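Long-range contact in hydroxylacyl-CoA dehydrogenase (Streptomyces coelicolor, PDB 5BKA), which probably takes part in actinorhodin (benzoisochromanequinone) polyketide biosynthesis as a noncanonical member of the NTF2-like superfamily: residues Y98-T103 and P111-S116. Residues are numbered along the deposited sequence; the frame is centred on the assembly and turned at random.
Sequences YCLVLT and PEFGPS
T103 and E112 pair through both of their backbone amides: T103 N reaches E112 O at 2.9 Å, and E112 N returns a bond to T103 O at 3.1 Å. Further along, V101 bonds to two different residues. Its N donates to P115 O at 3.2 Å. Its O accepts G114 N at 3.0 Å in a more bent bond. That split marks a beta bulge: L102 sits opposite F113 but L100 opposite S116, so the register slips by one. G114, with its positive phi of 117°, and the cis peptide before P115 shape the bulged strand. The two strands, 93-105 and 112-124, form an antiparallel hairpin in the curved sheet of the NTF2-like (SnoaL-like) fold. Close to the bulge a water bridges E112 O, G114 O and T103 OG1, 2.8 Å from the last, tying the two strands together; E112's own carboxylate turns to H105.

The ring of F113 takes part in two of the apolar contacts. With CG anti to the carbonyl carbon (chi1 -61°), its ring lies alongside L102, CE1 3.6 Å from L102 CG, and L100 CD2 comes obliquely to CD1. An alanine in place of L102 would probably open a gap beside CD1 and CE1 of the F113 ring, with L100 CD2 still at CD1 but less to stop the ring from shifting. The same phenylalanine meets F113 of both neighbouring subunits edge-to-face. At the bulge V101 CG2 lies 3.8 Å from P115 CD, the two side chains crossing at a slant.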
loop_
_atom_site.group_PDB
_atom_site.type_symbol
_atom_site.label_atom_id
_atom_site.label_comp_id
_atom_site.label_asym_id
_atom_site.label_seq_id
_atom_site.Cartn_x
_atom_site.Cartn_y
_atom_site.Cartn_z
ATOM N N TYR B 98 2.389 0.253 -9.370
ATOM C CA TYR B 98 1.196 -0.562 -9.523
ATOM C C TYR B 98 -0.007 0.221 -9.021
ATOM O O TYR B 98 0.095 1.017 -8.083
ATOM C CB TYR B 98 1.311 -1.870 -8.737
ATOM C CG TYR B 98 2.404 -2.818 -9.185
ATOM C CD1 TYR B 98 3.111 -2.602 -10.360
ATOM C CD2 TYR B 98 2.726 -3.932 -8.423
ATOM C CE1 TYR B 98 4.109 -3.475 -10.762
ATOM C CE2 TYR B 98 3.717 -4.805 -8.813
ATOM C CZ TYR B 98 4.406 -4.575 -9.982
ATOM O OH TYR B 98 5.393 -5.450 -10.366
ATOM N N CYS B 99 -1.156 -0.016 -9.641
ATOM C CA CYS B 99 -2.399 0.553 -9.145
ATOM C C CYS B 99 -3.512 -0.474 -9.274
ATOM O O CYS B 99 -3.607 -1.181 -10.280
ATOM C CB CYS B 99 -2.780 1.838 -9.898
ATOM S SG CYS B 99 -4.433 2.484 -9.509
ATOM N N LEU B 100 -4.362 -0.536 -8.253
ATOM C CA LEU B 100 -5.506 -1.438 -8.224
ATOM C C LEU B 100 -6.725 -0.622 -7.826
ATOM O O LEU B 100 -6.736 0.004 -6.759
ATOM C CB LEU B 100 -5.289 -2.601 -7.248
ATOM C CG LEU B 100 -6.460 -3.578 -7.064
ATOM C CD1 LEU B 100 -6.794 -4.302 -8.363
ATOM C CD2 LEU B 100 -6.164 -4.578 -5.955
ATOM N N VAL B 101 -7.739 -0.623 -8.679
ATOM C CA VAL B 101 -8.944 0.161 -8.448
ATOM C C VAL B 101 -9.943 -0.686 -7.675
ATOM O O VAL B 101 -10.213 -1.839 -8.035
ATOM C CB VAL B 101 -9.543 0.651 -9.777
ATOM C CG1 VAL B 101 -10.794 1.478 -9.521
ATOM C CG2 VAL B 101 -8.512 1.456 -10.554
ATOM N N LEU B 102 -10.482 -0.116 -6.604
ATOM C CA LEU B 102 -11.546 -0.726 -5.822
ATOM C C LEU B 102 -12.832 0.043 -6.084
ATOM O O LEU B 102 -12.826 1.278 -6.099
ATOM C CB LEU B 102 -11.213 -0.710 -4.327
ATOM C CG LEU B 102 -10.343 -1.824 -3.738
ATOM C CD1 LEU B 102 -8.931 -1.812 -4.312
ATOM C CD2 LEU B 102 -10.302 -1.705 -2.220
ATOM N N THR B 103 -13.922 -0.681 -6.313
ATOM C CA THR B 103 -15.248 -0.085 -6.451
ATOM C C THR B 103 -16.111 -0.622 -5.319
ATOM O O THR B 103 -16.452 -1.810 -5.301
ATOM C CB THR B 103 -15.857 -0.396 -7.817
ATOM O OG1 THR B 103 -15.000 0.112 -8.847
ATOM C CG2 THR B 103 -17.233 0.244 -7.950
ATOM N N PRO B 111 -15.642 -5.293 -1.789
ATOM C CA PRO B 111 -15.502 -4.466 -2.980
ATOM C C PRO B 111 -15.301 -5.355 -4.180
ATOM O O PRO B 111 -14.882 -6.506 -4.086
ATOM C CB PRO B 111 -14.243 -3.631 -2.713
ATOM C CG PRO B 111 -13.807 -3.964 -1.324
ATOM C CD PRO B 111 -14.401 -5.306 -1.020
ATOM N N GLU B 112 -15.656 -4.829 -5.322
ATOM C CA GLU B 112 -15.233 -5.445 -6.566
ATOM C C GLU B 112 -14.005 -4.719 -7.117
ATOM O O GLU B 112 -13.887 -3.494 -7.011
ATOM C CB GLU B 112 -16.411 -5.607 -7.548
ATOM C CG GLU B 112 -17.505 -4.637 -7.553
ATOM C CD GLU B 112 -18.579 -4.937 -8.588
ATOM O OE1 GLU B 112 -18.856 -4.124 -9.492
ATOM O OE2 GLU B 112 -19.094 -6.022 -8.475
ATOM N N PHE B 113 -13.081 -5.496 -7.687
ATOM C CA PHE B 113 -11.728 -5.071 -8.032
ATOM C C PHE B 113 -11.503 -4.987 -9.541
ATOM O O PHE B 113 -12.160 -5.672 -10.328
ATOM C CB PHE B 113 -10.702 -6.048 -7.441
ATOM C CG PHE B 113 -10.730 -6.139 -5.940
ATOM C CD1 PHE B 113 -9.921 -5.320 -5.179
ATOM C CD2 PHE B 113 -11.568 -7.038 -5.289
ATOM C CE1 PHE B 113 -9.932 -5.387 -3.805
ATOM C CE2 PHE B 113 -11.589 -7.109 -3.897
ATOM C CZ PHE B 113 -10.764 -6.278 -3.158
ATOM N N GLY B 114 -10.555 -4.143 -9.941
ATOM C CA GLY B 114 -10.234 -3.981 -11.338
ATOM C C GLY B 114 -10.530 -2.566 -11.786
ATOM O O GLY B 114 -11.464 -1.924 -11.301
ATOM N N PRO B 115 -9.722 -2.040 -12.714
ATOM C CA PRO B 115 -8.603 -2.787 -13.289
ATOM C C PRO B 115 -7.322 -2.758 -12.447
ATOM O O PRO B 115 -7.185 -1.934 -11.538
ATOM C CB PRO B 115 -8.379 -2.079 -14.621
ATOM C CG PRO B 115 -8.757 -0.658 -14.334
ATOM C CD PRO B 115 -9.862 -0.698 -13.312
ATOM N N SER B 116 -6.411 -3.680 -12.745
ATOM C CA SER B 116 -5.041 -3.621 -12.254
ATOM C C SER B 116 -4.214 -2.865 -13.286
ATOM O O SER B 116 -4.278 -3.170 -14.480
ATOM C CB SER B 116 -4.491 -5.033 -12.030
ATOM O OG SER B 116 -3.104 -5.031 -11.732
HETATM O O HOH W 1 -13.345 -2.125 -9.371
#